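Side-chain contacts in putative alpha-N-acetylgalactosaminidase (Bacillus halodurans C-125, PDB 3CC1), which probably hydrolyses terminal alpha-linked N-acetylgalactosamine from glycoconjugates, as a glycoside hydrolase related to the alpha-galactosidases: residues Leu249-Phe254 with Val350-Asp355; Gln301-Asn306 with Ala371-His376; Phe110-Met115 with Glu171-Trp176. All coordinates share one frame; numbering follows the deposited sequence.

In the fold
Contacts 1 and 2 sit side by side, their centres about 9 Å apart, and both join a helix of the TIM-barrel part to the antiparallel sheet of the C-terminal beta-sandwich. They touch each other, with F254 packing on F373 and D355 meeting H376. Contact 1 is partly buried and works through charge and hydrogen bonds around one carboxylate, with a sulfate close by; contact 2 is buried and meets mostly through an aromatic ring and hydrocarbon. Contact 3 lies across the chain's centre, its own centre about 35 Å from that of contact 2. There a barrel strand takes its covering helix through carbon on an aromatic ring, without a hydrogen bond, inside one domain instead of between two.

Contact 1 of 3, residues Leu249-Phe254 with Val350-Asp355; sequences LLYQMF and VYREED. With SO4 (sulfate ion), chain F.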
# COMPACT_ATOMS: atom_id res chain seq x y z
N LEU A 249 -13.76 -8.69 -2.32
CA LEU A 249 -13.37 -9.48 -1.14
C LEU A 249 -12.46 -10.66 -1.51
O LEU A 249 -11.53 -11.02 -0.77
CB LEU A 249 -14.60 -9.95 -0.40
CG LEU A 249 -15.55 -8.82 0.08
CD1 LEU A 249 -16.85 -9.45 0.55
CD2 LEU A 249 -14.85 -8.06 1.18
N LEU A 250 -12.77 -11.32 -2.62
CA LEU A 250 -11.92 -12.46 -3.06
C LEU A 250 -10.53 -11.96 -3.42
O LEU A 250 -9.49 -12.50 -2.97
CB LEU A 250 -12.59 -13.21 -4.22
CG LEU A 250 -11.91 -14.45 -4.77
CD1 LEU A 250 -11.39 -15.43 -3.68
CD2 LEU A 250 -12.87 -15.17 -5.79
N TYR A 251 -10.48 -10.89 -4.20
CA TYR A 251 -9.22 -10.26 -4.55
C TYR A 251 -8.41 -9.97 -3.29
O TYR A 251 -7.23 -10.29 -3.22
CB TYR A 251 -9.42 -8.95 -5.29
CG TYR A 251 -8.14 -8.25 -5.63
CD1 TYR A 251 -7.49 -8.53 -6.80
CD2 TYR A 251 -7.61 -7.28 -4.81
CE1 TYR A 251 -6.31 -7.90 -7.14
CE2 TYR A 251 -6.46 -6.62 -5.13
CZ TYR A 251 -5.79 -6.94 -6.31
OH TYR A 251 -4.61 -6.31 -6.70
N GLN A 252 -9.02 -9.34 -2.30
CA GLN A 252 -8.28 -8.95 -1.09
C GLN A 252 -7.82 -10.13 -0.27
O GLN A 252 -6.77 -10.06 0.38
CB GLN A 252 -9.08 -8.01 -0.20
CG GLN A 252 -9.40 -6.66 -0.83
CD GLN A 252 -10.33 -5.87 0.07
OE1 GLN A 252 -9.89 -5.31 1.06
NE2 GLN A 252 -11.61 -5.84 -0.27
N MSE A 253 -8.56 -11.24 -0.35
CA MSE A 253 -8.21 -12.46 0.40
C MSE A 253 -6.82 -12.96 0.02
O MSE A 253 -6.12 -13.49 0.86
CB MSE A 253 -9.29 -13.56 0.27
CG MSE A 253 -9.25 -14.62 1.41
SE MSE A 253 -9.48 -13.85 3.17
CE MSE A 253 -11.03 -12.88 2.82
N PHE A 254 -6.43 -12.76 -1.24
CA PHE A 254 -5.12 -13.23 -1.71
C PHE A 254 -4.01 -12.57 -0.94
O PHE A 254 -3.13 -13.25 -0.42
CB PHE A 254 -4.95 -13.12 -3.24
CG PHE A 254 -5.66 -14.20 -3.99
CD1 PHE A 254 -7.02 -14.09 -4.27
CD2 PHE A 254 -5.00 -15.35 -4.38
CE1 PHE A 254 -7.69 -15.11 -4.92
CE2 PHE A 254 -5.64 -16.36 -5.03
CZ PHE A 254 -6.99 -16.25 -5.32
N VAL A 350 4.23 -18.90 -3.39
CA VAL A 350 5.42 -18.97 -4.28
C VAL A 350 5.83 -17.59 -4.82
O VAL A 350 6.99 -17.18 -4.70
CB VAL A 350 5.22 -20.02 -5.42
CG1 VAL A 350 6.35 -19.97 -6.43
CG2 VAL A 350 5.05 -21.42 -4.82
N TYR A 351 4.90 -16.87 -5.40
CA TYR A 351 5.20 -15.57 -5.93
C TYR A 351 3.96 -14.70 -6.11
O TYR A 351 2.85 -15.17 -6.21
CB TYR A 351 6.03 -15.63 -7.25
CG TYR A 351 5.30 -16.05 -8.52
CD1 TYR A 351 4.28 -15.26 -9.05
CD2 TYR A 351 5.65 -17.17 -9.20
CE1 TYR A 351 3.60 -15.63 -10.20
CE2 TYR A 351 5.01 -17.54 -10.40
CZ TYR A 351 3.99 -16.75 -10.89
OH TYR A 351 3.37 -17.06 -12.08
N ARG A 352 4.20 -13.41 -6.08
CA ARG A 352 3.23 -12.48 -6.59
C ARG A 352 3.92 -11.34 -7.31
O ARG A 352 4.84 -10.71 -6.77
CB ARG A 352 2.38 -11.92 -5.46
CG ARG A 352 1.44 -10.87 -5.97
CD ARG A 352 0.39 -10.58 -4.93
NE ARG A 352 -0.68 -9.74 -5.45
CZ ARG A 352 -1.87 -9.61 -4.88
NH1 ARG A 352 -2.17 -10.32 -3.81
NH2 ARG A 352 -2.78 -8.81 -5.42
N GLU A 353 3.47 -11.11 -8.53
CA GLU A 353 4.02 -10.08 -9.35
C GLU A 353 2.92 -9.50 -10.21
O GLU A 353 2.32 -10.17 -11.04
CB GLU A 353 5.17 -10.68 -10.18
CG GLU A 353 6.19 -9.71 -10.60
CD GLU A 353 7.37 -10.33 -11.30
OE1 GLU A 353 8.31 -10.79 -10.61
OE2 GLU A 353 7.38 -10.31 -12.57
N GLU A 354 2.62 -8.24 -9.96
CA GLU A 354 1.62 -7.51 -10.77
C GLU A 354 0.36 -8.33 -11.03
O GLU A 354 -0.03 -8.59 -12.21
CB GLU A 354 2.26 -7.08 -12.11
CG GLU A 354 3.78 -6.69 -11.99
CD GLU A 354 4.43 -6.21 -13.29
OE1 GLU A 354 4.11 -5.09 -13.74
OE2 GLU A 354 5.27 -6.95 -13.84
N ASP A 355 -0.28 -8.71 -9.92
CA ASP A 355 -1.55 -9.45 -9.88
C ASP A 355 -1.48 -10.88 -10.43
O ASP A 355 -2.50 -11.53 -10.61
CB ASP A 355 -2.69 -8.67 -10.55
CG ASP A 355 -3.34 -7.61 -9.63
OD1 ASP A 355 -3.11 -7.56 -8.39
OD2 ASP A 355 -4.10 -6.81 -10.18
S SO4 F . 4.09 -5.95 -7.43
O1 SO4 F . 5.06 -6.03 -6.32
O2 SO4 F . 2.84 -6.62 -7.09
O3 SO4 F . 4.72 -6.64 -8.57
O4 SO4 F . 3.78 -4.55 -7.74
O HOH W 1 -4.87 -9.17 -3.21
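Y251, on helix 247-262, reaches D355, in the turn after strand 345-353, with the end of its phenol. From CB the ring leaves with CG anti to the backbone N (chi1 178°), which swings it out to the turn. Along the rim CE1 comes to 3.5 Å from D355 OD1, and CZ lies 3.7 Å from R352 NH2. At the tip OH donates over 2.6 Å to D355 OD1, which receives it on its syn lone pair; the carboxylate stands at the ring's edge, its plane turned 84° from the ring's. OD1 takes a second bond from R352 NH2 at 3.2 Å, part of a salt bridge. R352 NH1 also donates to a water that donates on to Y251 O, and forms a salt bridge with E258. Just before D355, E354 N donates to O3 of a sulfate at 3.0 Å; the ion is also bonded to F230 N of the third subunit. Replacing D355 by an alanine would probably leave the Y251 hydroxyl and R352 NH2 without their shared acceptor. Two donors on OD1, with H376 on OD2, imply a carboxylate that is probably ionised, so the domain junction here relies on charge more than on hydrocarbon.

Contact 2 of 3, residues Gln301-Asn306 with Ala371-His376; sequences QLTMMN and ALFNLH
The F373 ring meets T303 and N306, one helical turn apart on helix 298-310. F373 has CG beside its backbone N (chi1 -60°), a torsion that brings the ring off strand 368-374 and up to the helix. T303 O sits at the ring's edge, 3.6 Å from CE2 of F373. Beside it the T303 methyl, CG2, lies 4.0 Å from F373 CD2. That methyl is anti to the threonine N, which leaves OG1 beside the backbone N, where it bonds to H422 O. Of the N306 side chain it is CB that touches the ring, 3.7 Å from F373 CE2, while the amide turns off to S424 and W401. This is a helix of the barrel part packed on the sheet of the C-terminal beta-sandwich, a buried piece of the junction between the two domains of this glycosidase family. F254 of helix 247-262 adds an edge-to-face stack on F373, and its ring also touches T303. Directly after F373, where the strand ends, N374 closes an Asx turn: OD1 accepts from H376 N at 3.0 Å, the donor standing above the carbonyl plane, and N374 ND2 bonds to Q378 O and L419 O.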
# COMPACT_ATOMS: atom_id res chain seq x y z
N GLN A 301 -15.45 -18.66 -8.93
CA GLN A 301 -15.77 -19.75 -8.02
C GLN A 301 -14.58 -20.75 -7.94
O GLN A 301 -14.16 -21.15 -6.85
CB GLN A 301 -17.06 -20.47 -8.47
CG GLN A 301 -18.36 -19.61 -8.39
CD GLN A 301 -19.57 -20.31 -8.96
OE1 GLN A 301 -19.77 -21.51 -8.69
NE2 GLN A 301 -20.38 -19.59 -9.75
N LEU A 302 -14.03 -21.12 -9.09
CA LEU A 302 -12.85 -22.01 -9.13
C LEU A 302 -11.62 -21.35 -8.52
O LEU A 302 -10.87 -21.99 -7.84
CB LEU A 302 -12.52 -22.44 -10.55
CG LEU A 302 -13.57 -23.33 -11.22
CD1 LEU A 302 -13.25 -23.46 -12.69
CD2 LEU A 302 -13.64 -24.69 -10.59
N THR A 303 -11.48 -20.05 -8.75
CA THR A 303 -10.40 -19.27 -8.17
C THR A 303 -10.44 -19.31 -6.64
O THR A 303 -9.42 -19.57 -5.98
CB THR A 303 -10.35 -17.82 -8.73
OG1 THR A 303 -9.84 -17.87 -10.08
CG2 THR A 303 -9.49 -16.90 -7.87
N MSE A 304 -11.63 -19.13 -6.09
CA MSE A 304 -11.83 -19.23 -4.67
C MSE A 304 -11.52 -20.63 -4.16
O MSE A 304 -10.80 -20.79 -3.20
CB MSE A 304 -13.27 -18.83 -4.29
CG MSE A 304 -13.55 -19.06 -2.79
SE MSE A 304 -15.44 -19.05 -2.49
CE MSE A 304 -15.83 -20.69 -3.42
N MSE A 305 -12.07 -21.65 -4.82
CA MSE A 305 -11.84 -23.02 -4.40
C MSE A 305 -10.34 -23.35 -4.42
O MSE A 305 -9.84 -24.04 -3.53
CB MSE A 305 -12.60 -24.01 -5.28
CG MSE A 305 -14.11 -23.97 -5.14
SE MSE A 305 -14.72 -24.46 -3.36
CE MSE A 305 -14.18 -26.32 -3.33
N ASN A 306 -9.63 -22.82 -5.40
CA ASN A 306 -8.20 -23.14 -5.57
C ASN A 306 -7.37 -22.60 -4.40
O ASN A 306 -6.51 -23.29 -3.88
CB ASN A 306 -7.67 -22.61 -6.91
CG ASN A 306 -8.12 -23.47 -8.11
OD1 ASN A 306 -8.38 -24.67 -7.97
ND2 ASN A 306 -8.20 -22.85 -9.27
N ALA A 371 -0.90 -23.77 -7.91
CA ALA A 371 -2.04 -22.94 -8.23
C ALA A 371 -1.53 -21.60 -8.80
O ALA A 371 -0.76 -20.87 -8.15
CB ALA A 371 -2.92 -22.71 -6.96
N LEU A 372 -2.00 -21.31 -10.01
CA LEU A 372 -1.68 -20.07 -10.72
C LEU A 372 -2.92 -19.19 -10.87
O LEU A 372 -3.96 -19.67 -11.26
CB LEU A 372 -1.08 -20.39 -12.11
CG LEU A 372 0.18 -21.25 -12.15
CD1 LEU A 372 0.52 -21.75 -13.59
CD2 LEU A 372 1.37 -20.51 -11.48
N PHE A 373 -2.80 -17.89 -10.55
CA PHE A 373 -3.95 -17.04 -10.46
C PHE A 373 -3.75 -15.73 -11.21
O PHE A 373 -2.77 -15.03 -10.98
CB PHE A 373 -4.21 -16.64 -8.97
CG PHE A 373 -4.47 -17.79 -8.04
CD1 PHE A 373 -3.42 -18.38 -7.35
CD2 PHE A 373 -5.75 -18.24 -7.79
CE1 PHE A 373 -3.65 -19.38 -6.44
CE2 PHE A 373 -5.98 -19.27 -6.88
CZ PHE A 373 -4.92 -19.83 -6.20
N ASN A 374 -4.67 -15.40 -12.12
CA ASN A 374 -4.71 -14.09 -12.69
C ASN A 374 -5.74 -13.24 -11.93
O ASN A 374 -6.92 -13.32 -12.19
CB ASN A 374 -5.03 -14.12 -14.17
CG ASN A 374 -5.13 -12.73 -14.74
OD1 ASN A 374 -4.67 -11.78 -14.12
ND2 ASN A 374 -5.73 -12.60 -15.93
N LEU A 375 -5.26 -12.38 -11.04
CA LEU A 375 -6.13 -11.51 -10.21
C LEU A 375 -6.47 -10.19 -10.91
O LEU A 375 -7.17 -9.35 -10.38
CB LEU A 375 -5.46 -11.20 -8.87
CG LEU A 375 -5.11 -12.39 -7.99
CD1 LEU A 375 -4.63 -11.83 -6.66
CD2 LEU A 375 -6.32 -13.33 -7.87
N HIS A 376 -5.96 -10.03 -12.11
CA HIS A 376 -6.09 -8.79 -12.85
C HIS A 376 -7.39 -8.75 -13.62
O HIS A 376 -8.05 -9.77 -13.80
CB HIS A 376 -4.93 -8.64 -13.85
CG HIS A 376 -4.54 -7.22 -14.07
ND1 HIS A 376 -4.28 -6.36 -13.02
CD2 HIS A 376 -4.39 -6.50 -15.21
CE1 HIS A 376 -3.98 -5.17 -13.51
NE2 HIS A 376 -4.04 -5.22 -14.83

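Contact 3 of 3, residues Phe110-Met115 with Glu171-Trp176; sequences FGIHIM and ELYAQW
Y173 lies against I112 and I114, two residues that point the same way from strand 109-115. Coming along the helix from E171, the first side chain of note is L172, which makes no contact with the strand; its CG lies over one face of the W176 ring, offset toward the rim. Y173 follows and carries the contact. I112 sets CD1 squarely over the ring, 3.9 Å from the Y173 centroid and 12° off the normal, a CH-pi contact over the face. CG1 of I112 sits in the crowded position between backbone N and carbonyl carbon (chi1 65°), and the chain beyond it is extended, which drives CD1 outward to the ring. I114 has the same shape but meets the phenol end obliquely: its CG2 is 3.6 Å from Y173 OH and 3.9 Å from Y173 CZ, while CD1 of I114 comes to 4.1 Å from Y173 CE2. The tyrosine therefore lies across both isoleucines, and what it offers them is almost all carbon. After A174 and Q175, W176 ends the segment, its N bonded to L172 O at 2.9 Å. W176 has CB directed to the strand, but its indole stops short, W176 CZ3 being 4.8 Å from I112 CD1. Between the isoleucines H113 turns to the other side of the strand and bonds to D184. Helix 162-175 connects strand 109-115 to strand 180-184, its neighbour in the parallel sheet, as in a beta-alpha-beta crossover of a TIM barrel; I114 also packs on V181 and V183 of that next strand, and F96 stacks edge-to-face on both F110 and W176, beside helix 97-105.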
# COMPACT_ATOMS: atom_id res chain seq x y z
N PHE A 110 -22.61 -32.36 14.08
CA PHE A 110 -23.43 -31.19 14.37
C PHE A 110 -22.61 -30.11 15.05
O PHE A 110 -21.86 -30.36 15.98
CB PHE A 110 -24.64 -31.54 15.27
CG PHE A 110 -25.50 -30.33 15.63
CD1 PHE A 110 -26.13 -29.60 14.64
CD2 PHE A 110 -25.63 -29.91 16.92
CE1 PHE A 110 -26.90 -28.49 14.95
CE2 PHE A 110 -26.43 -28.82 17.25
CZ PHE A 110 -27.05 -28.10 16.27
N GLY A 111 -22.71 -28.90 14.51
CA GLY A 111 -21.97 -27.78 15.02
C GLY A 111 -22.84 -26.55 15.26
O GLY A 111 -23.91 -26.39 14.65
N ILE A 112 -22.37 -25.69 16.16
CA ILE A 112 -23.00 -24.39 16.44
C ILE A 112 -21.97 -23.31 16.53
O ILE A 112 -20.79 -23.57 16.78
CB ILE A 112 -23.88 -24.40 17.76
CG1 ILE A 112 -22.99 -24.62 18.99
CG2 ILE A 112 -25.00 -25.49 17.67
CD1 ILE A 112 -23.76 -24.72 20.34
N HIS A 113 -22.42 -22.07 16.29
CA HIS A 113 -21.64 -20.87 16.65
C HIS A 113 -22.23 -20.26 17.88
O HIS A 113 -23.43 -20.17 18.02
CB HIS A 113 -21.66 -19.78 15.56
CG HIS A 113 -20.81 -20.09 14.36
ND1 HIS A 113 -20.15 -19.09 13.65
CD2 HIS A 113 -20.57 -21.25 13.70
CE1 HIS A 113 -19.49 -19.66 12.65
NE2 HIS A 113 -19.74 -20.96 12.65
N ILE A 114 -21.35 -19.85 18.78
CA ILE A 114 -21.75 -19.10 19.94
C ILE A 114 -21.01 -17.75 19.93
O ILE A 114 -19.97 -17.61 19.29
CB ILE A 114 -21.48 -19.91 21.22
CG1 ILE A 114 -19.98 -20.01 21.50
CG2 ILE A 114 -22.14 -21.31 21.12
CD1 ILE A 114 -19.62 -20.72 22.80
N MSE A 115 -21.56 -16.77 20.66
CA MSE A 115 -20.92 -15.51 20.94
C MSE A 115 -20.16 -15.61 22.26
O MSE A 115 -20.61 -16.25 23.23
CB MSE A 115 -21.97 -14.41 21.08
CG MSE A 115 -22.81 -14.21 19.84
SE MSE A 115 -21.83 -13.33 18.40
CE MSE A 115 -21.29 -11.70 19.34
N GLU A 171 -20.79 -28.27 29.07
CA GLU A 171 -21.60 -29.40 29.57
C GLU A 171 -22.94 -29.46 28.86
O GLU A 171 -23.39 -30.53 28.45
CB GLU A 171 -21.83 -29.29 31.07
CG GLU A 171 -20.61 -29.65 31.89
CD GLU A 171 -20.73 -29.20 33.37
OE1 GLU A 171 -21.87 -28.87 33.82
OE2 GLU A 171 -19.66 -29.18 34.07
N LEU A 172 -23.60 -28.32 28.72
CA LEU A 172 -24.86 -28.26 28.00
C LEU A 172 -24.72 -28.73 26.54
O LEU A 172 -25.51 -29.54 26.03
CB LEU A 172 -25.45 -26.84 28.06
CG LEU A 172 -26.85 -26.64 27.50
CD1 LEU A 172 -27.88 -27.61 28.16
CD2 LEU A 172 -27.22 -25.16 27.70
N TYR A 173 -23.69 -28.24 25.87
CA TYR A 173 -23.46 -28.57 24.48
C TYR A 173 -23.13 -30.07 24.36
O TYR A 173 -23.55 -30.73 23.40
CB TYR A 173 -22.37 -27.68 23.85
CG TYR A 173 -22.65 -26.20 23.97
CD1 TYR A 173 -23.95 -25.73 24.05
CD2 TYR A 173 -21.61 -25.27 24.01
CE1 TYR A 173 -24.22 -24.38 24.19
CE2 TYR A 173 -21.87 -23.90 24.17
CZ TYR A 173 -23.17 -23.46 24.25
OH TYR A 173 -23.48 -22.12 24.36
N ALA A 174 -22.38 -30.61 25.31
CA ALA A 174 -22.07 -32.05 25.32
C ALA A 174 -23.36 -32.86 25.48
O ALA A 174 -23.56 -33.88 24.82
CB ALA A 174 -21.07 -32.41 26.41
N GLN A 175 -24.23 -32.36 26.36
CA GLN A 175 -25.53 -32.94 26.61
C GLN A 175 -26.30 -33.02 25.30
O GLN A 175 -26.87 -34.05 24.97
CB GLN A 175 -26.30 -32.08 27.62
CG GLN A 175 -27.62 -32.66 28.08
CD GLN A 175 -28.41 -31.71 28.95
OE1 GLN A 175 -29.55 -31.36 28.64
NE2 GLN A 175 -27.82 -31.29 30.06
N TRP A 176 -26.24 -31.92 24.55
CA TRP A 176 -26.95 -31.80 23.27
C TRP A 176 -26.31 -32.61 22.13
O TRP A 176 -26.84 -32.65 21.03
CB TRP A 176 -27.08 -30.35 22.82
CG TRP A 176 -27.91 -29.50 23.67
CD1 TRP A 176 -28.86 -29.91 24.54
CD2 TRP A 176 -27.94 -28.07 23.67
NE1 TRP A 176 -29.45 -28.82 25.13
CE2 TRP A 176 -28.91 -27.68 24.61
CE3 TRP A 176 -27.24 -27.09 22.97
CZ2 TRP A 176 -29.18 -26.34 24.88
CZ3 TRP A 176 -27.50 -25.79 23.23
CH2 TRP A 176 -28.46 -25.41 24.20